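Local coordinates for protein cytidylyltransferase (Leptospira borgpetersenii serovar Hardjo-bovis, PDB 6OEW) that probably transfers a nucleotidyl group, most likely cytidylyl, in a metal-dependent reaction, at residues S161-L165 with P166-E170; N84-I87 with Q88-D92; E177-T180 with E181-K184. All blocks are in the same frame, centred on the assembly; numbering follows the deposited sequence.

Contact 1 of 3, residues S161-L165 with P166-E170; sequences SICRL and PYERE
With CG turned back beside the backbone N (chi1 -71°) and the chain extended beyond it (chi2 169°), E168 carries its carboxylate back along C163-L165, while R169, bent at chi2 and chi3, curls its guanidinium toward the carbonyl of C163. E168 OE1 accepts from L165 N at 3.2 Å, meeting the N-H on its anti side and somewhat out of the carboxylate plane. A water joins the same oxygen to the backbone N of R164. Beneath this polar grip C163 packs against the glutamate, its CB 3.3 Å from E168 OE1. Residues 163-165 link helix 153-162 to helix 166-171: C163 is the first residue to leave the helical path, and L165 is the N-cap residue of the next helix, so that E168, three residues on, closes over the N-H of the cap while R169 N donates to L165 O in the first helical bond. R169 NH1 gives a nearly straight bond to C163 O at 3.0 Å (167°), lying in both the guanidinium plane and the carbonyl plane. R164 runs alongside, with its NH1 3.8 Å from R169 NH1, a like-charge approach that the salt bridge of R169 with D160 would be expected to ease.

Contact 2 of 3, residues N84-I87 with Q88-D92; sequences NDLI and QRYLD
L86 and R89 lie side by side and point the same way, the leucine methyl CD1 sitting over the centre of one face of the guanidinium, 3.5 Å from R89 CZ. The other methyl, CD2, reaches R89 NH2 at 3.9 Å, so the side chain of L86 covers one face of the cation. Its rim is used for polar bonding: NE donates to S82 O, and weak hydrogen bonds run from NH1 to L57 O and from NH2 to A83 O; with the NE bond they limit the rotation of the group. The Y90 ring turns its edge to the backbone of L86, whose carbonyl O lies in the plane of the ring, 3.3 Å from Y90 CD1, and Y90 CE1 touches L86 CD1. At the start of the helix D85 and Q88 cross at about a right angle. D85 is the N-cap: with CG anti to N (chi1 -172°), OD1 accepts from Q88 N at 2.8 Å, the N-H coming from well above the carboxylate plane, and OD1 also takes R169 NE in a salt bridge. Behind the cap the first helical turns are closed by bonds such as Y90 N to L86 O. Helix 86-96 thus packs with L86, R89 and Y90 on Q16 of strand 11-16, Y90 also touching I102 and R104 of strand 101-106 and hydrogen-bonding through OH to L14 O, while I87 and L91 lie against helix 153-162.

Contact 3 of 3, residues E177-T180 with E181-K184; sequences EENT and EKFK
A short 3-10 turn follows helix 174-178 and carries the chain toward strand 185-187, and the contact between N179 and K182 is built on it. N179 and K182 lie alongside one another, pointing the same way, with N179 CB 3.7 Å from K182 CD; the aliphatic part of the lysine thus follows the asparagine side chain and brings CE to 3.9 Å from N179 OD1. The backbone joins the same two residues: K182 N donates to N179 O at 2.9 Å, and one step on F183 N donates to T180 O at 3.0 Å. Both N-H groups come from above the carbonyl planes, and the C=O...N angles, 129° and 126°, are well bent. The F183 ring presents its edge to the same two carbonyls, CD2 standing 3.4 Å from N179 O. E181 folds back over the turn: its CG sits between the backbone N and the carbonyl carbon (chi1 77°), and a bend at chi2 returns the carboxylate toward N179. A water spans the two side chains, 2.6 Å from N179 OD1 and 2.8 Å from E181 OE2. At the other atom of the N179 amide, ND2 donates to Y175 O in the preceding helix. F183 rests on Y175 and V176, and K182 also touches Y175, so the side chains of K182 and F183 pack back on the helix the chain has just left. Successive bonds from residue i+3 back to residue i, as seen here, are the signature of a 3-10 turn.

In the fold
Burial separates the three local contacts: contact 2 lies in the core, whereas contacts 1 and 3 are at the surface. Contacts 1 and 2 adjoin, for R169 O probably accepts a hydrogen bond from I87 N, and E170 O packs on L86 CB; together they bring helix 166-171 against the start of helix 86-96. Contact 3 touches neither, although helices 166-171 and 174-178 are consecutive. The chemistry follows the position. Contact 2 combines apolar packing with a cap and an enclosed guanidinium, contact 1 uses charged groups to hold a helix-to-helix link, and contact 3 relies on backbone turn bonds, a lysine lying along an asparagine, and water.

Contact 1 of 3, residues S161-L165 with P166-E170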
ATOM      1  N   SER A 161       8.666  20.666  -1.091  1.00 45.58           N
ATOM      2  CA  SER A 161       9.183  21.965  -1.507  1.00 43.89           C
ATOM      3  C   SER A 161       8.931  22.232  -2.985  1.00 49.07           C
ATOM      4  O   SER A 161       8.673  23.376  -3.377  1.00 53.42           O
ATOM      5  CB  SER A 161      10.680  22.049  -1.212  1.00 47.65           C
ATOM      6  OG  SER A 161      11.230  23.174  -1.868  1.00 64.26           O
ATOM      7  N   ILE A 162       8.996  21.194  -3.814  1.00 47.82           N
ATOM      8  CA  ILE A 162       8.959  21.360  -5.265  1.00 50.47           C
ATOM      9  C   ILE A 162       7.524  21.433  -5.787  1.00 44.21           C
ATOM     10  O   ILE A 162       7.209  22.257  -6.645  1.00 45.98           O
ATOM     11  CB  ILE A 162       9.720  20.200  -5.934  1.00 57.74           C
ATOM     12  CG1 ILE A 162      11.224  20.386  -5.854  1.00 62.73           C
ATOM     13  CG2 ILE A 162       9.288  20.009  -7.387  1.00 65.11           C
ATOM     14  CD1 ILE A 162      11.944  19.192  -6.426  1.00 63.85           C
ATOM     15  N   CYS A 163       6.651  20.539  -5.327  1.00 42.29           N
ATOM     16  CA  CYS A 163       5.385  20.273  -6.010  1.00 43.21           C
ATOM     17  C   CYS A 163       4.266  21.186  -5.530  1.00 52.09           C
ATOM     18  O   CYS A 163       3.954  21.226  -4.335  1.00 51.72           O
ATOM     19  CB  CYS A 163       4.962  18.828  -5.814  1.00 39.54           C
ATOM     20  SG  CYS A 163       6.155  17.667  -6.459  1.00 44.86           S
ATOM     21  N   ARG A 164       3.635  21.870  -6.487  1.00 46.97           N
ATOM     22  CA  ARG A 164       2.516  22.753  -6.230  1.00 52.40           C
ATOM     23  C   ARG A 164       1.227  22.296  -6.896  1.00 55.43           C
ATOM     24  O   ARG A 164       0.161  22.803  -6.547  1.00 56.24           O
ATOM     25  CB  ARG A 164       2.838  24.177  -6.708  1.00 59.47           C
ATOM     26  CG  ARG A 164       4.043  24.836  -6.036  1.00 67.65           C
ATOM     27  CD  ARG A 164       3.696  25.456  -4.685  1.00 72.29           C
ATOM     28  NE  ARG A 164       4.065  24.575  -3.584  1.00 75.38           N
ATOM     29  CZ  ARG A 164       5.301  24.467  -3.100  1.00 79.27           C
ATOM     30  NH1 ARG A 164       5.557  23.634  -2.099  1.00 77.15           N
ATOM     31  NH2 ARG A 164       6.284  25.190  -3.620  1.00 77.57           N
ATOM     32  N   LEU A 165       1.287  21.367  -7.823  1.00 54.19           N
ATOM     33  CA  LEU A 165       0.080  20.962  -8.519  1.00 51.54           C
ATOM     34  C   LEU A 165      -0.770  20.057  -7.631  1.00 48.39           C
ATOM     35  O   LEU A 165      -0.238  19.236  -6.877  1.00 43.60           O
ATOM     36  CB  LEU A 165       0.424  20.247  -9.824  1.00 53.21           C
ATOM     37  CG  LEU A 165       0.927  21.168 -10.948  1.00 55.63           C
ATOM     38  CD1 LEU A 165       1.404  20.347 -12.130  1.00 62.57           C
ATOM     39  CD2 LEU A 165      -0.156  22.157 -11.395  1.00 52.40           C
ATOM     40  N   PRO A 166      -2.092  20.205  -7.687  1.00 48.92           N
ATOM     41  CA  PRO A 166      -2.950  19.347  -6.857  1.00 42.56           C
ATOM     42  C   PRO A 166      -2.779  17.865  -7.154  1.00 44.72           C
ATOM     43  O   PRO A 166      -2.785  17.048  -6.227  1.00 45.07           O
ATOM     44  CB  PRO A 166      -4.361  19.865  -7.194  1.00 45.13           C
ATOM     45  CG  PRO A 166      -4.134  21.303  -7.579  1.00 52.99           C
ATOM     46  CD  PRO A 166      -2.845  21.301  -8.327  1.00 53.99           C
ATOM     47  N   TYR A 167      -2.620  17.490  -8.424  1.00 42.05           N
ATOM     48  CA  TYR A 167      -2.344  16.093  -8.743  1.00 41.88           C
ATOM     49  C   TYR A 167      -1.083  15.595  -8.026  1.00 43.04           C
ATOM     50  O   TYR A 167      -1.049  14.462  -7.530  1.00 42.63           O
ATOM     51  CB  TYR A 167      -2.205  15.937 -10.255  1.00 49.49           C
ATOM     52  CG  TYR A 167      -2.027  14.521 -10.743  1.00 46.65           C
ATOM     53  CD1 TYR A 167      -3.117  13.666 -10.879  1.00 49.51           C
ATOM     54  CD2 TYR A 167      -0.769  14.039 -11.094  1.00 47.64           C
ATOM     55  CE1 TYR A 167      -2.953  12.357 -11.330  1.00 49.65           C
ATOM     56  CE2 TYR A 167      -0.607  12.746 -11.562  1.00 47.65           C
ATOM     57  CZ  TYR A 167      -1.707  11.913 -11.682  1.00 52.29           C
ATOM     58  OH  TYR A 167      -1.542  10.624 -12.142  1.00 63.23           O
ATOM     59  N   GLU A 168      -0.046  16.435  -7.950  1.00 41.49           N
ATOM     60  CA  GLU A 168       1.193  16.038  -7.277  1.00 42.61           C
ATOM     61  C   GLU A 168       0.995  15.908  -5.770  1.00 40.56           C
ATOM     62  O   GLU A 168       1.491  14.959  -5.147  1.00 43.23           O
ATOM     63  CB  GLU A 168       2.297  17.053  -7.578  1.00 42.24           C
ATOM     64  CG  GLU A 168       2.799  17.022  -8.991  1.00 41.01           C
ATOM     65  CD  GLU A 168       3.694  18.203  -9.329  1.00 46.05           C
ATOM     66  OE1 GLU A 168       3.555  19.285  -8.709  1.00 47.74           O
ATOM     67  OE2 GLU A 168       4.539  18.060 -10.232  1.00 42.30           O
ATOM     68  N   ARG A 169       0.302  16.876  -5.158  1.00 43.23           N
ATOM     69  CA  ARG A 169       0.057  16.834  -3.718  1.00 41.12           C
ATOM     70  C   ARG A 169      -0.800  15.634  -3.328  1.00 41.57           C
ATOM     71  O   ARG A 169      -0.636  15.075  -2.233  1.00 36.70           O
ATOM     72  CB  ARG A 169      -0.628  18.129  -3.255  1.00 40.93           C
ATOM     73  CG  ARG A 169       0.039  19.435  -3.699  1.00 50.25           C
ATOM     74  CD  ARG A 169       1.446  19.629  -3.118  1.00 48.23           C
ATOM     75  NE  ARG A 169       1.512  19.494  -1.662  1.00 47.08           N
ATOM     76  CZ  ARG A 169       2.565  19.840  -0.914  1.00 52.40           C
ATOM     77  NH1 ARG A 169       3.655  20.377  -1.472  1.00 44.32           N
ATOM     78  NH2 ARG A 169       2.525  19.662   0.402  1.00 38.44           N
ATOM     79  N   GLU A 170      -1.719  15.225  -4.203  1.00 35.36           N
ATOM     80  CA  GLU A 170      -2.599  14.110  -3.871  1.00 35.40           C
ATOM     81  C   GLU A 170      -1.916  12.758  -4.039  1.00 37.73           C
ATOM     82  O   GLU A 170      -2.142  11.847  -3.228  1.00 38.50           O
ATOM     83  CB  GLU A 170      -3.893  14.187  -4.715  1.00 42.73           C
ATOM     84  CG  GLU A 170      -4.697  12.872  -4.674  1.00 43.44           C
ATOM     85  CD  GLU A 170      -6.055  12.942  -5.372  1.00 52.71           C
ATOM     86  OE1 GLU A 170      -6.317  13.916  -6.111  1.00 55.47           O
ATOM     87  OE2 GLU A 170      -6.859  12.005  -5.170  1.00 53.38           O
TER
HETATM   88  O   HOH W   1       4.639  21.800  -9.193  1.00 46.85           O

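Contact 2 of 3, residues N84-I87 with Q88-D92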
ATOM      1  N   ASN A  84      -6.881  15.989   0.990  1.00 35.11           N
ATOM      2  CA  ASN A  84      -6.377  15.941  -0.381  1.00 41.80           C
ATOM      3  C   ASN A  84      -4.890  16.236  -0.527  1.00 44.36           C
ATOM      4  O   ASN A  84      -4.338  16.034  -1.619  1.00 40.97           O
ATOM      5  CB  ASN A  84      -7.146  16.926  -1.267  1.00 45.68           C
ATOM      6  CG  ASN A  84      -8.633  16.673  -1.253  1.00 65.23           C
ATOM      7  OD1 ASN A  84      -9.434  17.599  -1.098  1.00 72.65           O
ATOM      8  ND2 ASN A  84      -9.014  15.410  -1.410  1.00 70.43           N
ATOM      9  N   ASP A  85      -4.220  16.713   0.514  1.00 39.74           N
ATOM     10  CA  ASP A  85      -2.787  16.973   0.414  1.00 38.23           C
ATOM     11  C   ASP A  85      -2.085  15.810   1.098  1.00 36.11           C
ATOM     12  O   ASP A  85      -1.796  15.846   2.295  1.00 36.81           O
ATOM     13  CB  ASP A  85      -2.430  18.330   1.012  1.00 39.46           C
ATOM     14  CG  ASP A  85      -0.978  18.719   0.755  1.00 38.92           C
ATOM     15  OD1 ASP A  85      -0.127  17.835   0.543  1.00 36.02           O
ATOM     16  OD2 ASP A  85      -0.681  19.922   0.803  1.00 44.58           O
ATOM     17  N   LEU A  86      -1.823  14.754   0.315  1.00 31.44           N
ATOM     18  CA  LEU A  86      -1.194  13.559   0.859  1.00 30.13           C
ATOM     19  C   LEU A  86       0.273  13.798   1.170  1.00 31.82           C
ATOM     20  O   LEU A  86       0.830  13.130   2.046  1.00 29.57           O
ATOM     21  CB  LEU A  86      -1.348  12.385  -0.114  1.00 32.65           C
ATOM     22  CG  LEU A  86      -2.676  11.603  -0.006  1.00 30.48           C
ATOM     23  CD1 LEU A  86      -2.730  10.812   1.318  1.00 35.62           C
ATOM     24  CD2 LEU A  86      -3.907  12.496  -0.185  1.00 33.91           C
ATOM     25  N   ILE A  87       0.930  14.711   0.448  1.00 33.56           N
ATOM     26  CA  ILE A  87       2.300  15.042   0.820  1.00 39.27           C
ATOM     27  C   ILE A  87       2.322  15.610   2.232  1.00 39.85           C
ATOM     28  O   ILE A  87       3.159  15.221   3.061  1.00 36.85           O
ATOM     29  CB  ILE A  87       2.928  16.005  -0.202  1.00 37.53           C
ATOM     30  CG1 ILE A  87       3.173  15.278  -1.531  1.00 37.04           C
ATOM     31  CG2 ILE A  87       4.281  16.555   0.330  1.00 36.84           C
ATOM     32  CD1 ILE A  87       3.842  16.175  -2.587  1.00 42.63           C
ATOM     33  N   GLN A  88       1.378  16.508   2.545  1.00 35.35           N
ATOM     34  CA  GLN A  88       1.322  17.070   3.893  1.00 39.61           C
ATOM     35  C   GLN A  88       0.931  16.009   4.911  1.00 38.08           C
ATOM     36  O   GLN A  88       1.481  15.979   6.018  1.00 36.46           O
ATOM     37  CB  GLN A  88       0.348  18.248   3.972  1.00 40.58           C
ATOM     38  CG  GLN A  88       0.340  18.911   5.368  1.00 42.83           C
ATOM     39  CD  GLN A  88      -0.885  19.803   5.630  1.00 53.97           C
ATOM     40  OE1 GLN A  88      -1.942  19.335   6.087  1.00 48.86           O
ATOM     41  NE2 GLN A  88      -0.736  21.094   5.354  1.00 56.48           N
ATOM     42  N   ARG A  89      -0.033  15.149   4.573  1.00 32.08           N
ATOM     43  CA  ARG A  89      -0.439  14.106   5.515  1.00 29.97           C
ATOM     44  C   ARG A  89       0.724  13.168   5.833  1.00 35.28           C
ATOM     45  O   ARG A  89       0.932  12.802   7.001  1.00 35.07           O
ATOM     46  CB  ARG A  89      -1.617  13.305   4.964  1.00 29.32           C
ATOM     47  CG  ARG A  89      -2.408  12.578   6.058  1.00 31.95           C
ATOM     48  CD  ARG A  89      -3.289  11.441   5.521  1.00 34.31           C
ATOM     49  NE  ARG A  89      -4.288  11.938   4.573  1.00 35.21           N
ATOM     50  CZ  ARG A  89      -5.070  11.144   3.851  1.00 33.56           C
ATOM     51  NH1 ARG A  89      -4.978   9.811   3.988  1.00 31.84           N
ATOM     52  NH2 ARG A  89      -5.954  11.682   3.003  1.00 34.36           N
ATOM     53  N   TYR A  90       1.492  12.767   4.809  1.00 29.11           N
ATOM     54  CA  TYR A  90       2.624  11.865   5.043  1.00 30.10           C
ATOM     55  C   TYR A  90       3.768  12.584   5.738  1.00 29.85           C
ATOM     56  O   TYR A  90       4.476  11.990   6.563  1.00 37.33           O
ATOM     57  CB  TYR A  90       3.125  11.267   3.734  1.00 30.01           C
ATOM     58  CG  TYR A  90       2.476   9.962   3.407  1.00 29.62           C
ATOM     59  CD1 TYR A  90       1.198   9.929   2.857  1.00 28.52           C
ATOM     60  CD2 TYR A  90       3.125   8.753   3.666  1.00 29.89           C
ATOM     61  CE1 TYR A  90       0.581   8.735   2.564  1.00 26.73           C
ATOM     62  CE2 TYR A  90       2.518   7.550   3.378  1.00 32.88           C
ATOM     63  CZ  TYR A  90       1.239   7.553   2.834  1.00 30.61           C
ATOM     64  OH  TYR A  90       0.635   6.347   2.552  1.00 31.97           O
ATOM     65  N   LEU A  91       3.993  13.851   5.393  1.00 35.90           N
ATOM     66  CA  LEU A  91       5.079  14.584   6.033  1.00 38.26           C
ATOM     67  C   LEU A  91       4.751  14.841   7.502  1.00 42.60           C
ATOM     68  O   LEU A  91       5.601  14.655   8.379  1.00 37.02           O
ATOM     69  CB  LEU A  91       5.345  15.886   5.273  1.00 40.09           C
ATOM     70  CG  LEU A  91       6.602  16.676   5.610  1.00 48.13           C
ATOM     71  CD1 LEU A  91       7.823  15.777   5.570  1.00 49.74           C
ATOM     72  CD2 LEU A  91       6.764  17.840   4.658  1.00 51.86           C
ATOM     73  N   ASP A  92       3.505  15.238   7.792  1.00 34.31           N
ATOM     74  CA  ASP A  92       3.071  15.397   9.180  1.00 37.36           C
ATOM     75  C   ASP A  92       3.273  14.096   9.970  1.00 35.11           C
ATOM     76  O   ASP A  92       3.838  14.097  11.073  1.00 37.57           O
ATOM     77  CB  ASP A  92       1.590  15.793   9.237  1.00 40.42           C
ATOM     78  CG  ASP A  92       1.309  17.257   8.872  1.00 44.43           C
ATOM     79  OD1 ASP A  92       2.232  18.069   8.716  1.00 38.63           O
ATOM     80  OD2 ASP A  92       0.103  17.584   8.730  1.00 44.62           O
TER

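Contact 3 of 3, residues E177-T180 with E181-K184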
ATOM      1  N   GLU A 177       8.255   9.881 -10.707  1.00 44.17           N
ATOM      2  CA  GLU A 177       8.078   8.952 -11.818  1.00 50.84           C
ATOM      3  C   GLU A 177       8.348   9.600 -13.170  1.00 50.78           C
ATOM      4  O   GLU A 177       8.842   8.934 -14.084  1.00 51.62           O
ATOM      5  CB  GLU A 177       6.662   8.371 -11.770  1.00 54.89           C
ATOM      6  CG  GLU A 177       6.416   7.569 -10.501  1.00 55.76           C
ATOM      7  CD  GLU A 177       5.234   6.642 -10.620  1.00 51.28           C
ATOM      8  OE1 GLU A 177       4.252   7.043 -11.269  1.00 45.07           O
ATOM      9  OE2 GLU A 177       5.290   5.515 -10.063  1.00 40.28           O
ATOM     10  N   GLU A 178       8.025  10.878 -13.330  1.00 46.67           N
ATOM     11  CA  GLU A 178       8.238  11.541 -14.610  1.00 48.43           C
ATOM     12  C   GLU A 178       9.572  12.270 -14.690  1.00 44.20           C
ATOM     13  O   GLU A 178       9.870  12.874 -15.726  1.00 50.91           O
ATOM     14  CB  GLU A 178       7.092  12.511 -14.892  1.00 56.93           C
ATOM     15  CG  GLU A 178       5.723  11.871 -14.841  1.00 68.23           C
ATOM     16  CD  GLU A 178       5.553  10.768 -15.872  1.00 77.48           C
ATOM     17  OE1 GLU A 178       5.769  11.041 -17.074  1.00 82.23           O
ATOM     18  OE2 GLU A 178       5.212   9.628 -15.477  1.00 76.66           O
ATOM     19  N   ASN A 179      10.381  12.225 -13.634  1.00 46.42           N
ATOM     20  CA  ASN A 179      11.707  12.841 -13.632  1.00 43.93           C
ATOM     21  C   ASN A 179      12.702  11.912 -12.935  1.00 47.23           C
ATOM     22  O   ASN A 179      13.456  12.326 -12.053  1.00 48.41           O
ATOM     23  CB  ASN A 179      11.682  14.211 -12.951  1.00 44.74           C
ATOM     24  CG  ASN A 179      10.709  15.180 -13.615  1.00 43.31           C
ATOM     25  OD1 ASN A 179      11.023  15.788 -14.641  1.00 49.18           O
ATOM     26  ND2 ASN A 179       9.520  15.328 -13.028  1.00 45.76           N
ATOM     27  N   THR A 180      12.710  10.633 -13.329  1.00 44.35           N
ATOM     28  CA  THR A 180      13.491   9.641 -12.581  1.00 40.74           C
ATOM     29  C   THR A 180      14.971   9.985 -12.566  1.00 45.78           C
ATOM     30  O   THR A 180      15.663   9.737 -11.568  1.00 47.63           O
ATOM     31  CB  THR A 180      13.300   8.241 -13.166  1.00 47.01           C
ATOM     32  OG1 THR A 180      13.713   8.242 -14.541  1.00 50.49           O
ATOM     33  CG2 THR A 180      11.851   7.785 -13.037  1.00 44.62           C
ATOM     34  N   GLU A 181      15.480  10.558 -13.659  1.00 46.87           N
ATOM     35  CA  GLU A 181      16.908  10.846 -13.722  1.00 58.04           C
ATOM     36  C   GLU A 181      17.320  11.958 -12.764  1.00 58.00           C
ATOM     37  O   GLU A 181      18.516  12.222 -12.627  1.00 58.45           O
ATOM     38  CB  GLU A 181      17.322  11.184 -15.161  1.00 57.39           C
ATOM     39  CG  GLU A 181      16.948  12.583 -15.649  1.00 66.15           C
ATOM     40  CD  GLU A 181      15.446  12.775 -15.851  1.00 67.98           C
ATOM     41  OE1 GLU A 181      14.717  11.769 -15.974  1.00 67.59           O
ATOM     42  OE2 GLU A 181      14.999  13.940 -15.885  1.00 72.03           O
ATOM     43  N   LYS A 182      16.364  12.582 -12.072  1.00 53.72           N
ATOM     44  CA  LYS A 182      16.657  13.586 -11.058  1.00 50.64           C
ATOM     45  C   LYS A 182      16.812  13.003  -9.653  1.00 45.52           C
ATOM     46  O   LYS A 182      17.199  13.734  -8.734  1.00 51.29           O
ATOM     47  CB  LYS A 182      15.553  14.653 -11.047  1.00 48.51           C
ATOM     48  CG  LYS A 182      15.461  15.452 -12.350  1.00 57.12           C
ATOM     49  CD  LYS A 182      14.441  16.593 -12.269  1.00 59.04           C
ATOM     50  CE  LYS A 182      14.412  17.400 -13.555  1.00 59.59           C
ATOM     51  NZ  LYS A 182      15.696  18.112 -13.771  1.00 66.86           N
ATOM     52  N   PHE A 183      16.534  11.720  -9.459  1.00 44.73           N
ATOM     53  CA  PHE A 183      16.542  11.116  -8.133  1.00 43.57           C
ATOM     54  C   PHE A 183      17.335   9.816  -8.141  1.00 39.67           C
ATOM     55  O   PHE A 183      17.594   9.225  -9.192  1.00 41.52           O
ATOM     56  CB  PHE A 183      15.123  10.834  -7.646  1.00 43.28           C
ATOM     57  CG  PHE A 183      14.249  12.042  -7.605  1.00 43.58           C
ATOM     58  CD1 PHE A 183      14.227  12.853  -6.487  1.00 47.70           C
ATOM     59  CD2 PHE A 183      13.438  12.368  -8.687  1.00 43.82           C
ATOM     60  CE1 PHE A 183      13.411  13.977  -6.446  1.00 44.60           C
ATOM     61  CE2 PHE A 183      12.624  13.490  -8.648  1.00 44.47           C
ATOM     62  CZ  PHE A 183      12.615  14.294  -7.532  1.00 42.16           C
ATOM     63  N   LYS A 184      17.720   9.372  -6.944  1.00 43.31           N
ATOM     64  CA  LYS A 184      18.364   8.066  -6.795  1.00 37.93           C
ATOM     65  C   LYS A 184      17.236   7.031  -6.777  1.00 35.89           C
ATOM     66  O   LYS A 184      16.829   6.493  -5.742  1.00 39.32           O
ATOM     67  CB  LYS A 184      19.262   8.053  -5.560  1.00 39.34           C
ATOM     68  CG  LYS A 184      20.327   9.156  -5.632  1.00 44.25           C
ATOM     69  CD  LYS A 184      21.294   9.134  -4.471  1.00 52.19           C
ATOM     70  CE  LYS A 184      22.434  10.127  -4.684  1.00 55.25           C
ATOM     71  NZ  LYS A 184      23.422  10.020  -3.588  1.00 61.39           N
TER
HETATM   72  O   HOH W   2      12.420  14.794 -16.616  1.00 59.92           O